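PDB 1YDG: NAD(P)H dehydrogenase (quinone) from Deinococcus radiodurans, which catalyses the reduction of quinones to quinols by NADH or NADPH, working as a homotetramer that binds one FMN per monomer. Local coordinates for residues 30-33 and 37-40; 24-29 and 181-186; 50-53 and 58-61; 74-77 and 81-84; 44-49 and 94-99. All coordinates share one frame; numbering follows the deposited sequence.

Contact 1 (30-33 and 37-40)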
loop_
_atom_site.group_PDB
_atom_site.type_symbol
_atom_site.label_atom_id
_atom_site.label_comp_id
_atom_site.label_asym_id
_atom_site.label_seq_id
_atom_site.Cartn_x
_atom_site.Cartn_y
_atom_site.Cartn_z
ATOM N N ALA B 30 -4.733 6.184 -28.477
ATOM C CA ALA B 30 -4.346 7.472 -27.905
ATOM C C ALA B 30 -2.843 7.696 -28.104
ATOM O O ALA B 30 -2.413 8.797 -28.462
ATOM C CB ALA B 30 -4.711 7.546 -26.444
ATOM N N GLY B 31 -2.058 6.642 -27.900
ATOM C CA GLY B 31 -0.620 6.696 -28.136
ATOM C C GLY B 31 -0.255 7.027 -29.564
ATOM O O GLY B 31 0.615 7.858 -29.802
ATOM N N ARG B 32 -0.906 6.364 -30.516
ATOM C CA ARG B 32 -0.738 6.689 -31.949
ATOM C C ARG B 32 -1.127 8.121 -32.277
ATOM O O ARG B 32 -0.417 8.823 -32.991
ATOM C CB ARG B 32 -1.594 5.781 -32.817
ATOM C CG ARG B 32 -1.017 4.407 -32.957
ATOM C CD ARG B 32 -1.890 3.507 -33.823
ATOM N NE ARG B 32 -1.779 2.149 -33.305
ATOM C CZ ARG B 32 -2.754 1.464 -32.720
ATOM N NH1 ARG B 32 -3.988 1.968 -32.602
ATOM N NH2 ARG B 32 -2.485 0.243 -32.261
ATOM N N ALA B 33 -2.271 8.541 -31.761
ATOM C CA ALA B 33 -2.759 9.905 -31.964
ATOM C C ALA B 33 -1.786 10.950 -31.399
ATOM O O ALA B 33 -1.675 12.059 -31.941
ATOM C CB ALA B 33 -4.141 10.059 -31.351
ATOM N N GLU B 37 5.174 5.721 -31.511
ATOM C CA GLU B 37 5.214 4.402 -32.113
ATOM C C GLU B 37 4.714 3.415 -31.072
ATOM O O GLU B 37 5.315 3.300 -30.009
ATOM C CB GLU B 37 6.646 4.039 -32.519
ATOM C CG GLU B 37 6.748 2.660 -33.146
ATOM C CD GLU B 37 8.085 2.384 -33.790
ATOM O OE1 GLU B 37 9.114 2.925 -33.328
ATOM O OE2 GLU B 37 8.098 1.596 -34.764
ATOM N N VAL B 38 3.628 2.701 -31.370
ATOM C CA VAL B 38 2.960 1.893 -30.352
ATOM C C VAL B 38 3.050 0.386 -30.599
ATOM O O VAL B 38 2.851 -0.081 -31.722
ATOM C CB VAL B 38 1.471 2.287 -30.232
ATOM C CG1 VAL B 38 0.844 1.640 -29.015
ATOM C CG2 VAL B 38 1.315 3.827 -30.159
ATOM N N ARG B 39 3.350 -0.360 -29.540
ATOM C CA ARG B 39 3.098 -1.808 -29.502
ATOM C C ARG B 39 1.995 -2.107 -28.502
ATOM O O ARG B 39 2.119 -1.775 -27.335
ATOM C CB ARG B 39 4.345 -2.600 -29.107
ATOM C CG ARG B 39 5.453 -2.467 -30.102
ATOM C CD ARG B 39 6.634 -3.350 -29.736
ATOM N NE ARG B 39 7.680 -3.208 -30.732
ATOM C CZ ARG B 39 8.930 -3.636 -30.598
ATOM N NH1 ARG B 39 9.316 -4.291 -29.511
ATOM N NH2 ARG B 39 9.789 -3.421 -31.584
ATOM N N LEU B 40 0.935 -2.751 -28.972
ATOM C CA LEU B 40 -0.078 -3.354 -28.132
ATOM C C LEU B 40 0.250 -4.830 -27.972
ATOM O O LEU B 40 0.308 -5.565 -28.958
ATOM C CB LEU B 40 -1.441 -3.195 -28.795
ATOM C CG LEU B 40 -2.669 -3.838 -28.157
ATOM C CD1 LEU B 40 -2.861 -3.270 -26.791
ATOM C CD2 LEU B 40 -3.892 -3.573 -29.032
HETATM O O HOH W 1 0.733 0.256 -33.520
#
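The backbone oxygen of V38 is tied to R32 through a single water, which donates to V38 O at 2.8 Å and accepts from R32 NE at 3.2 Å. The water lies in the guanidinium plane, at its edge, and a bend in the arginine chain (chi3 -147°) brings NE round to meet it. Apart from this bridge the contact is apolar. With CG1 of V38 anti to its backbone N (chi1 -170°), the other methyl, CG2, presses on the helix backbone, 3.4 Å from R32 N. G31 has no side chain, and V38 CG2 comes to 3.6 Å from G31 C. R32 CG crosses the valine at roughly a right angle, 3.7 Å from V38 CG2. Here helix 19-33 returns to strand 37-42, closing the beta-alpha-beta crossover from strand 8-13. The chemistry is graded: a strand methyl packs directly on the helix backbone, while the exposed arginine reaches the strand's carbonyl only through water.

Contact 2 (24-29 and 181-186)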
loop_
_atom_site.group_PDB
_atom_site.type_symbol
_atom_site.label_atom_id
_atom_site.label_comp_id
_atom_site.label_asym_id
_atom_site.label_seq_id
_atom_site.Cartn_x
_atom_site.Cartn_y
_atom_site.Cartn_z
ATOM N N ALA B 24 -6.854 -1.391 -23.397
ATOM C CA ALA B 24 -5.539 -1.356 -24.007
ATOM C C ALA B 24 -5.609 -0.867 -25.441
ATOM O O ALA B 24 -4.741 -0.108 -25.879
ATOM C CB ALA B 24 -4.879 -2.710 -23.923
ATOM N N GLN B 25 -6.658 -1.266 -26.161
ATOM C CA GLN B 25 -6.881 -0.736 -27.512
ATOM C C GLN B 25 -7.086 0.773 -27.483
ATOM O O GLN B 25 -6.536 1.484 -28.320
ATOM C CB GLN B 25 -8.068 -1.416 -28.194
ATOM C CG GLN B 25 -7.898 -2.904 -28.450
ATOM C CD GLN B 25 -9.119 -3.504 -29.139
ATOM O OE1 GLN B 25 -9.285 -3.349 -30.343
ATOM N NE2 GLN B 25 -9.987 -4.156 -28.373
ATOM N N GLU B 26 -7.851 1.267 -26.513
ATOM C CA GLU B 26 -8.055 2.721 -26.360
ATOM C C GLU B 26 -6.733 3.431 -26.068
ATOM O O GLU B 26 -6.417 4.479 -26.663
ATOM C CB GLU B 26 -9.100 2.996 -25.259
ATOM C CG GLU B 26 -9.575 4.437 -25.184
ATOM C CD GLU B 26 -10.434 4.862 -26.383
ATOM O OE1 GLU B 26 -11.215 4.048 -26.907
ATOM O OE2 GLU B 26 -10.329 6.024 -26.798
ATOM N N ALA B 27 -5.940 2.833 -25.175
ATOM C CA ALA B 27 -4.580 3.313 -24.862
ATOM C C ALA B 27 -3.698 3.355 -26.107
ATOM O O ALA B 27 -3.035 4.350 -26.367
ATOM C CB ALA B 27 -3.928 2.421 -23.793
ATOM N N ALA B 28 -3.714 2.276 -26.882
ATOM C CA ALA B 28 -2.894 2.183 -28.074
ATOM C C ALA B 28 -3.235 3.249 -29.132
ATOM O O ALA B 28 -2.335 3.835 -29.728
ATOM C CB ALA B 28 -2.979 0.798 -28.667
ATOM N N GLU B 29 -4.525 3.501 -29.333
ATOM C CA GLU B 29 -5.005 4.546 -30.243
ATOM C C GLU B 29 -4.626 5.948 -29.784
ATOM O O GLU B 29 -4.251 6.816 -30.600
ATOM C CB GLU B 29 -6.531 4.476 -30.336
ATOM C CG GLU B 29 -7.053 3.255 -31.035
ATOM C CD GLU B 29 -8.581 3.215 -31.119
ATOM O OE1 GLU B 29 -9.115 2.164 -31.560
ATOM O OE2 GLU B 29 -9.251 4.229 -30.768
ATOM N N ASN B 181 -16.277 8.319 -20.359
ATOM C CA ASN B 181 -15.494 8.887 -19.267
ATOM C C ASN B 181 -14.247 8.036 -18.987
ATOM O O ASN B 181 -13.136 8.556 -18.822
ATOM C CB ASN B 181 -16.350 8.998 -17.999
ATOM C CG ASN B 181 -17.791 9.445 -18.289
ATOM O OD1 ASN B 181 -18.047 10.627 -18.584
ATOM N ND2 ASN B 181 -18.742 8.492 -18.210
ATOM N N ASP B 182 -14.454 6.722 -18.941
ATOM C CA ASP B 182 -13.351 5.769 -18.853
ATOM C C ASP B 182 -12.404 5.877 -20.046
ATOM O O ASP B 182 -11.189 5.865 -19.871
ATOM C CB ASP B 182 -13.887 4.343 -18.694
ATOM C CG ASP B 182 -14.532 4.116 -17.327
ATOM O OD1 ASP B 182 -14.193 4.853 -16.366
ATOM O OD2 ASP B 182 -15.371 3.201 -17.202
ATOM N N ARG B 183 -12.960 6.030 -21.242
ATOM C CA ARG B 183 -12.163 6.131 -22.463
ATOM C C ARG B 183 -11.360 7.418 -22.527
ATOM O O ARG B 183 -10.232 7.415 -22.988
ATOM C CB ARG B 183 -13.052 5.997 -23.702
ATOM C CG ARG B 183 -13.690 4.620 -23.812
ATOM C CD ARG B 183 -14.462 4.415 -25.107
ATOM N NE ARG B 183 -15.046 3.069 -25.195
ATOM C CZ ARG B 183 -14.378 1.952 -25.494
ATOM N NH1 ARG B 183 -13.062 1.967 -25.728
ATOM N NH2 ARG B 183 -15.033 0.789 -25.544
ATOM N N ALA B 184 -11.942 8.513 -22.058
ATOM C CA ALA B 184 -11.244 9.810 -22.044
ATOM C C ALA B 184 -10.159 9.840 -20.981
ATOM O O ALA B 184 -9.122 10.484 -21.148
ATOM C CB ALA B 184 -12.247 10.924 -21.800
ATOM N N SER B 185 -10.404 9.121 -19.896
ATOM C CA SER B 185 -9.441 8.956 -18.823
ATOM C C SER B 185 -8.178 8.260 -19.346
ATOM O O SER B 185 -7.052 8.748 -19.171
ATOM C CB SER B 185 -10.092 8.153 -17.702
ATOM O OG SER B 185 -9.418 8.324 -16.481
ATOM N N ILE B 186 -8.382 7.145 -20.043
ATOM C CA ILE B 186 -7.288 6.387 -20.639
ATOM C C ILE B 186 -6.522 7.251 -21.637
ATOM O O ILE B 186 -5.303 7.331 -21.566
ATOM C CB ILE B 186 -7.829 5.101 -21.323
ATOM C CG1 ILE B 186 -8.334 4.118 -20.268
ATOM C CG2 ILE B 186 -6.774 4.447 -22.201
ATOM C CD1 ILE B 186 -9.367 3.149 -20.786
#
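Segments 24-29 of helix 19-33 and 181-186 of helix 180-204 bring E26 and A27 against R183 and I186, their short axes passing 9.3 Å apart at a crossing angle of -46°. They are neighbours in one helical layer of the flavodoxin-like alpha/beta/alpha sandwich, A24 and A27 resting on strand 8-13. E26 spans the groove between the helices: its chain bends at chi2 (69°) and lies across R183 at about a right angle, CG of E26 being 4.1 Å from CB of R183. At its end R183 NH1 donates to E26 OE1 at 3.0 Å, a salt bridge. The bond is bent, reaching the oxygen on its anti side and from out of the carboxylate plane, and the two flat groups are turned 64° apart rather than coplanar. OE2 of E26 has a second arginine, R187, one turn further along, so two cations meet this buried carboxylate and probably keep it ionised. Nearer the sheet the chemistry turns apolar. There I186 directs a branch methyl onto the alanine, CG2 lying 3.8 Å from A27 CB and closer still, at 3.5 Å, to the backbone nitrogen of A27.

Contact 3 (50-53 and 58-61)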
loop_
_atom_site.group_PDB
_atom_site.type_symbol
_atom_site.label_atom_id
_atom_site.label_comp_id
_atom_site.label_asym_id
_atom_site.label_seq_id
_atom_site.Cartn_x
_atom_site.Cartn_y
_atom_site.Cartn_z
ATOM N N ASP B 50 -9.163 -26.089 -19.514
ATOM C CA ASP B 50 -10.446 -26.473 -18.915
ATOM C C ASP B 50 -11.007 -25.408 -17.954
ATOM O O ASP B 50 -12.209 -25.381 -17.709
ATOM C CB ASP B 50 -10.374 -27.863 -18.270
ATOM C CG ASP B 50 -9.535 -27.899 -17.001
ATOM O OD1 ASP B 50 -9.738 -28.839 -16.194
ATOM O OD2 ASP B 50 -8.668 -27.022 -16.809
ATOM N N VAL B 51 -10.151 -24.518 -17.447
ATOM C CA VAL B 51 -10.631 -23.331 -16.710
ATOM C C VAL B 51 -11.142 -22.256 -17.682
ATOM O O VAL B 51 -12.195 -21.652 -17.467
ATOM C CB VAL B 51 -9.534 -22.735 -15.794
ATOM C CG1 VAL B 51 -10.010 -21.419 -15.138
ATOM C CG2 VAL B 51 -9.143 -23.736 -14.713
ATOM N N ILE B 52 -10.391 -22.026 -18.755
ATOM C CA ILE B 52 -10.823 -21.103 -19.814
ATOM C C ILE B 52 -12.169 -21.582 -20.404
ATOM O O ILE B 52 -13.085 -20.793 -20.644
ATOM C CB ILE B 52 -9.759 -21.002 -20.927
ATOM C CG1 ILE B 52 -8.469 -20.389 -20.374
ATOM C CG2 ILE B 52 -10.303 -20.168 -22.095
ATOM C CD1 ILE B 52 -7.233 -20.577 -21.277
ATOM N N ASP B 53 -12.272 -22.889 -20.624
ATOM C CA ASP B 53 -13.494 -23.522 -21.144
ATOM C C ASP B 53 -14.760 -23.338 -20.283
ATOM O O ASP B 53 -15.858 -23.649 -20.724
ATOM C CB ASP B 53 -13.248 -25.012 -21.286
ATOM C CG ASP B 53 -12.460 -25.371 -22.522
ATOM O OD1 ASP B 53 -12.163 -24.498 -23.375
ATOM O OD2 ASP B 53 -12.138 -26.563 -22.632
ATOM N N TRP B 58 -14.334 -15.443 -21.637
ATOM C CA TRP B 58 -12.903 -15.759 -21.583
ATOM C C TRP B 58 -12.441 -16.452 -22.863
ATOM O O TRP B 58 -11.493 -16.006 -23.509
ATOM C CB TRP B 58 -12.585 -16.618 -20.360
ATOM C CG TRP B 58 -11.126 -16.638 -19.950
ATOM C CD1 TRP B 58 -10.040 -16.208 -20.676
ATOM C CD2 TRP B 58 -10.599 -17.156 -18.723
ATOM N NE1 TRP B 58 -8.885 -16.401 -19.956
ATOM C CE2 TRP B 58 -9.192 -16.992 -18.763
ATOM C CE3 TRP B 58 -11.173 -17.758 -17.604
ATOM C CZ2 TRP B 58 -8.357 -17.395 -17.713
ATOM C CZ3 TRP B 58 -10.337 -18.148 -16.547
ATOM C CH2 TRP B 58 -8.945 -17.967 -16.618
ATOM N N LYS B 59 -13.120 -17.533 -23.244
ATOM C CA LYS B 59 -12.852 -18.175 -24.535
ATOM C C LYS B 59 -12.940 -17.204 -25.686
ATOM O O LYS B 59 -12.069 -17.193 -26.547
ATOM C CB LYS B 59 -13.820 -19.312 -24.827
ATOM C CG LYS B 59 -13.450 -20.591 -24.157
ATOM C CD LYS B 59 -14.308 -21.727 -24.635
ATOM C CE LYS B 59 -13.612 -22.536 -25.692
ATOM N NZ LYS B 59 -14.571 -23.514 -26.243
ATOM N N ALA B 60 -14.004 -16.403 -25.700
ATOM C CA ALA B 60 -14.231 -15.462 -26.788
ATOM C C ALA B 60 -13.097 -14.453 -26.863
ATOM O O ALA B 60 -12.602 -14.149 -27.947
ATOM C CB ALA B 60 -15.546 -14.754 -26.604
ATOM N N ASN B 61 -12.666 -13.953 -25.704
ATOM C CA ASN B 61 -11.647 -12.907 -25.680
ATOM C C ASN B 61 -10.307 -13.426 -26.126
ATOM O O ASN B 61 -9.585 -12.741 -26.831
ATOM C CB ASN B 61 -11.514 -12.273 -24.298
ATOM C CG ASN B 61 -10.520 -11.130 -24.283
ATOM O OD1 ASN B 61 -10.630 -10.176 -25.066
ATOM N ND2 ASN B 61 -9.555 -11.207 -23.379
#
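I52 and W58 cross at about a right angle, the isoleucine laying its CG1 over one face of the indole. CG1 stands 4.1 Å from the centroid of the five-membered ring of W58, a CH-pi contact offset toward the rim. V51 comes in obliquely at the far end of the same ring system, its CG1 3.6 Å from CZ3 of W58. The indole is placed by CG anti to the backbone N (chi1 -161°), and its NE1 is hydrogen-bonded to OE2 of E45. On the exposed side K59 runs beside I52 and D53: CG of K59 is 3.5 Å from the carbonyl oxygen of I52, and a bend at chi3 (98°) brings CE of K59 to 3.4 Å from D53 OD1. The salt bridge from K59 NZ to D53 OD1 is long, 3.9 Å, and the same oxygen has a hydrogen bond from Q49. Were W58 an alanine, I52 would probably lose the ring face it covers and E45 the indole N-H. The contact packs helix 49-52 against helix 56-64, in the chain between strands 37-42 and 81-89, with the indole reaching Y14 just beyond strand 8-13 and lying about 4 Å from the side chain of FMN-binding S16.

Contact 4 (74-77 and 81-84); sequences ADLE and AIVF
L76 sets one methyl against I82 and the other against F84, joining helix 73-78 to strand 81-89 within the flavodoxin-like alpha/beta/alpha sandwich. The packed half of the contact, within the two segments, is carried by these three buried side chains. CG of L76 stands anti to the carbonyl carbon (chi1 -52°), which carries the end of the leucine toward the sheet although its CB does not start that way. CD2 then meets the isoleucine, 4.0 Å from I82 CG1, the two chains crossing at about a right angle. CD1 of I82 also comes to 4.1 Å from L76 CB. F84 is turned edge-on to the leucine and also makes an edge-to-face pair with F118 of the adjoining strand 117-124.

The other side of the helix is looser and more polar. A74 is exposed, and E77, partly exposed, points its CB away from the strand and forms a salt bridge with K112. D75, though buried, has its carboxylate matched: OD1 in a salt bridge with R39 and OD2 accepting from T72 N. A glycine at L76 would probably open a gap between helix and strand, with I82 and the edge of F84 losing the branched partner they share. The shortest approach is made at the ring, where CD1 of L76 lies near its plane, 3.9 Å from F84 CZ.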
loop_
_atom_site.group_PDB
_atom_site.type_symbol
_atom_site.label_atom_id
_atom_site.label_comp_id
_atom_site.label_asym_id
_atom_site.label_seq_id
_atom_site.Cartn_x
_atom_site.Cartn_y
_atom_site.Cartn_z
ATOM N N ALA B 74 11.970 -8.095 -24.126
ATOM C CA ALA B 74 12.539 -7.208 -25.143
ATOM C C ALA B 74 11.640 -6.050 -25.576
ATOM O O ALA B 74 12.126 -5.027 -26.083
ATOM C CB ALA B 74 12.958 -8.021 -26.373
ATOM N N ASP B 75 10.332 -6.210 -25.402
ATOM C CA ASP B 75 9.381 -5.128 -25.630
ATOM C C ASP B 75 9.621 -3.967 -24.650
ATOM O O ASP B 75 9.528 -2.778 -25.031
ATOM C CB ASP B 75 7.933 -5.645 -25.496
ATOM C CG ASP B 75 7.521 -6.581 -26.660
ATOM O OD1 ASP B 75 7.756 -6.226 -27.838
ATOM O OD2 ASP B 75 6.946 -7.656 -26.380
ATOM N N LEU B 76 9.943 -4.299 -23.398
ATOM C CA LEU B 76 10.257 -3.251 -22.419
ATOM C C LEU B 76 11.643 -2.644 -22.646
ATOM O O LEU B 76 11.822 -1.458 -22.423
ATOM C CB LEU B 76 10.107 -3.754 -20.987
ATOM C CG LEU B 76 8.772 -4.427 -20.646
ATOM C CD1 LEU B 76 8.627 -4.545 -19.165
ATOM C CD2 LEU B 76 7.565 -3.701 -21.227
ATOM N N GLU B 77 12.616 -3.455 -23.087
ATOM C CA GLU B 77 13.929 -2.926 -23.475
ATOM C C GLU B 77 13.770 -1.929 -24.623
ATOM O O GLU B 77 14.429 -0.890 -24.653
ATOM C CB GLU B 77 14.881 -4.060 -23.858
ATOM C CG GLU B 77 16.266 -3.597 -24.342
ATOM C CD GLU B 77 17.248 -4.749 -24.643
ATOM O OE1 GLU B 77 17.021 -5.896 -24.196
ATOM O OE2 GLU B 77 18.271 -4.491 -25.334
ATOM N N ALA B 81 8.466 4.306 -23.033
ATOM C CA ALA B 81 7.320 4.528 -22.180
ATOM C C ALA B 81 6.533 3.240 -22.061
ATOM O O ALA B 81 6.214 2.621 -23.057
ATOM C CB ALA B 81 6.460 5.643 -22.762
ATOM N N ILE B 82 6.223 2.836 -20.833
ATOM C CA ILE B 82 5.502 1.602 -20.570
ATOM C C ILE B 82 4.172 1.817 -19.871
ATOM O O ILE B 82 4.090 2.555 -18.885
ATOM C CB ILE B 82 6.346 0.673 -19.663
ATOM C CG1 ILE B 82 7.614 0.237 -20.400
ATOM C CG2 ILE B 82 5.501 -0.529 -19.193
ATOM C CD1 ILE B 82 8.796 -0.173 -19.490
ATOM N N VAL B 83 3.133 1.145 -20.359
ATOM C CA VAL B 83 1.880 1.049 -19.617
ATOM C C VAL B 83 1.585 -0.410 -19.356
ATOM O O VAL B 83 1.646 -1.216 -20.286
ATOM C CB VAL B 83 0.670 1.680 -20.380
ATOM C CG1 VAL B 83 -0.644 1.453 -19.645
ATOM C CG2 VAL B 83 0.880 3.166 -20.649
ATOM N N PHE B 84 1.245 -0.717 -18.088
ATOM C CA PHE B 84 0.750 -2.033 -17.637
ATOM C C PHE B 84 -0.727 -1.946 -17.245
ATOM O O PHE B 84 -1.135 -1.032 -16.509
ATOM C CB PHE B 84 1.518 -2.494 -16.380
ATOM C CG PHE B 84 2.814 -3.193 -16.659
ATOM C CD1 PHE B 84 3.435 -3.112 -17.905
ATOM C CD2 PHE B 84 3.444 -3.891 -15.654
ATOM C CE1 PHE B 84 4.655 -3.752 -18.141
ATOM C CE2 PHE B 84 4.663 -4.533 -15.888
ATOM C CZ PHE B 84 5.260 -4.456 -17.120
#

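Contact 5 (44-49 and 94-99)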
loop_
_atom_site.group_PDB
_atom_site.type_symbol
_atom_site.label_atom_id
_atom_site.label_comp_id
_atom_site.label_asym_id
_atom_site.label_seq_id
_atom_site.Cartn_x
_atom_site.Cartn_y
_atom_site.Cartn_z
ATOM N N ARG B 44 0.851 -13.341 -21.805
ATOM C CA ARG B 44 0.638 -14.777 -21.964
ATOM C C ARG B 44 -0.350 -15.330 -20.946
ATOM O O ARG B 44 -0.259 -15.064 -19.733
ATOM C CB ARG B 44 1.952 -15.555 -21.845
ATOM C CG ARG B 44 1.798 -17.023 -22.172
ATOM C CD ARG B 44 3.039 -17.837 -21.912
ATOM N NE ARG B 44 4.037 -17.581 -22.943
ATOM C CZ ARG B 44 5.072 -18.379 -23.216
ATOM N NH1 ARG B 44 5.282 -19.497 -22.514
ATOM N NH2 ARG B 44 5.923 -18.043 -24.191
ATOM N N GLU B 45 -1.282 -16.115 -21.472
ATOM C CA GLU B 45 -2.296 -16.770 -20.685
ATOM C C GLU B 45 -1.722 -18.046 -20.108
ATOM O O GLU B 45 -1.198 -18.896 -20.832
ATOM C CB GLU B 45 -3.520 -17.067 -21.570
ATOM C CG GLU B 45 -4.628 -17.776 -20.872
ATOM C CD GLU B 45 -5.118 -16.990 -19.678
ATOM O OE1 GLU B 45 -4.703 -17.322 -18.552
ATOM O OE2 GLU B 45 -5.848 -16.014 -19.890
ATOM N N THR B 46 -1.806 -18.180 -18.795
ATOM C CA THR B 46 -1.325 -19.370 -18.117
ATOM C C THR B 46 -2.444 -20.322 -17.686
ATOM O O THR B 46 -2.167 -21.484 -17.363
ATOM C CB THR B 46 -0.514 -18.983 -16.870
ATOM O OG1 THR B 46 -1.345 -18.213 -16.001
ATOM C CG2 THR B 46 0.696 -18.140 -17.260
ATOM N N ALA B 47 -3.689 -19.843 -17.647
ATOM C CA ALA B 47 -4.809 -20.680 -17.177
ATOM C C ALA B 47 -4.898 -21.999 -17.937
ATOM O O ALA B 47 -4.692 -22.024 -19.147
ATOM C CB ALA B 47 -6.115 -19.942 -17.288
ATOM N N PRO B 48 -5.212 -23.101 -17.230
ATOM C CA PRO B 48 -5.444 -24.354 -17.957
ATOM C C PRO B 48 -6.659 -24.215 -18.877
ATOM O O PRO B 48 -7.582 -23.455 -18.559
ATOM C CB PRO B 48 -5.701 -25.394 -16.852
ATOM C CG PRO B 48 -5.485 -24.707 -15.547
ATOM C CD PRO B 48 -5.389 -23.238 -15.772
ATOM N N GLN B 49 -6.646 -24.926 -20.007
ATOM C CA GLN B 49 -7.712 -24.806 -21.001
ATOM C C GLN B 49 -9.097 -25.129 -20.437
ATOM O O GLN B 49 -10.092 -24.520 -20.840
ATOM C CB GLN B 49 -7.446 -25.707 -22.206
ATOM C CG GLN B 49 -8.402 -25.469 -23.352
ATOM C CD GLN B 49 -8.433 -24.017 -23.794
ATOM O OE1 GLN B 49 -7.398 -23.422 -24.042
ATOM N NE2 GLN B 49 -9.624 -23.444 -23.893
ATOM N N THR B 94 -3.217 -9.888 -11.576
ATOM C CA THR B 94 -3.354 -11.300 -11.879
ATOM C C THR B 94 -2.014 -12.015 -11.833
ATOM O O THR B 94 -0.971 -11.428 -12.141
ATOM C CB THR B 94 -3.929 -11.516 -13.284
ATOM O OG1 THR B 94 -3.063 -10.896 -14.247
ATOM C CG2 THR B 94 -5.343 -10.939 -13.389
ATOM N N SER B 95 -2.045 -13.304 -11.519
ATOM C CA SER B 95 -0.843 -14.132 -11.600
ATOM C C SER B 95 -0.229 -14.088 -13.002
ATOM O O SER B 95 0.984 -14.173 -13.145
ATOM C CB SER B 95 -1.132 -15.583 -11.194
ATOM O OG SER B 95 -2.111 -16.161 -12.032
ATOM N N GLN B 96 -1.056 -13.904 -14.029
ATOM C CA GLN B 96 -0.559 -13.894 -15.401
ATOM C C GLN B 96 0.353 -12.674 -15.600
ATOM O O GLN B 96 1.446 -12.774 -16.177
ATOM C CB GLN B 96 -1.722 -13.907 -16.411
ATOM C CG GLN B 96 -2.523 -15.219 -16.456
ATOM C CD GLN B 96 -3.780 -15.220 -15.576
ATOM O OE1 GLN B 96 -3.851 -14.514 -14.563
ATOM N NE2 GLN B 96 -4.784 -16.012 -15.975
ATOM N N MET B 97 -0.081 -11.524 -15.088
ATOM C CA MET B 97 0.722 -10.329 -15.146
ATOM C C MET B 97 1.964 -10.503 -14.278
ATOM O O MET B 97 3.071 -10.212 -14.721
ATOM C CB MET B 97 -0.092 -9.107 -14.719
ATOM C CG MET B 97 0.714 -7.799 -14.588
ATOM S SD MET B 97 1.470 -7.199 -16.096
ATOM C CE MET B 97 0.153 -6.416 -17.008
ATOM N N ARG B 98 1.798 -10.989 -13.053
ATOM C CA ARG B 98 2.978 -11.238 -12.205
ATOM C C ARG B 98 3.948 -12.238 -12.853
ATOM O O ARG B 98 5.141 -12.105 -12.691
ATOM C CB ARG B 98 2.602 -11.733 -10.816
ATOM C CG ARG B 98 1.733 -10.781 -9.982
ATOM C CD ARG B 98 2.235 -9.356 -9.895
ATOM N NE ARG B 98 3.606 -9.245 -9.392
ATOM C CZ ARG B 98 4.176 -8.112 -8.978
ATOM N NH1 ARG B 98 3.493 -6.965 -8.959
ATOM N NH2 ARG B 98 5.434 -8.124 -8.556
ATOM N N ALA B 99 3.437 -13.256 -13.537
ATOM C CA ALA B 99 4.314 -14.216 -14.219
ATOM C C ALA B 99 5.180 -13.509 -15.238
ATOM O O ALA B 99 6.366 -13.804 -15.333
ATOM C CB ALA B 99 3.517 -15.316 -14.878
HETATM O O HOH W 2 1.913 -14.616 -18.240
#
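Q96 meets E45 and T46 from the first turn of helix 95-102, which T94 caps: OG1 of T94 accepts from M97 N at 3.2 Å. At S95 the next backbone N-H turns to another chain, bonding to D102 of the second subunit. Q96 follows and carries most of the contact. A bend at chi2 (95°) lays its chain beside that of E45, both pointing the same way, and NE2 of Q96 donates to E45 OE1 at 2.9 Å. The bond is nearly straight (168°), lies in the amide plane and uses the syn lone pair, although amide and carboxylate are turned 78° apart. The anti side of the same oxygen takes A47 N at 2.9 Å, so OE1 has two donors and the carboxylate is held against rotation. T46 OG1 lies close against the chain of Q96, 3.2 Å from its CG. A water joins the two backbones, donating to Q96 O at 2.8 Å and to R44 O at 2.7 Å. M97 then turns away onto V43 and strand 81-89, while R98 and A99 pack on the second subunit. The other oxygen of E45 is hydrogen-bonded to Y14 OH. E45 lies about 5 Å from the side chain of S16, and Q96 about 5 Å from that of R89, both FMN-binding, consistent with a second shell round the FMN site, where loops after the strands of a flavodoxin-like fold gather.

Overall arrangement
Contacts 2 and 4 are buried, contact 5 is a surface contact, and contacts 1 and 3 are partly buried. Contacts 1 and 2 share helix 19-33, packed through L40 on A24 and V38 on A28, while contact 4 reaches the same sheet through strand 81-89 and is tied to contact 1 by the R39-D75 salt bridge. Contacts 3 and 5 adjoin near the FMN-binding residues, contact 3 nested in the chain loop that contact 5 closes. Chemistry follows place: contact 4 is apolar across its segments, contact 2 adds a direct salt bridge, contact 3 combines an aromatic face with a long salt bridge, contact 1 uses a water bridge, and contact 5 both a water and a direct amide-to-carboxylate bond.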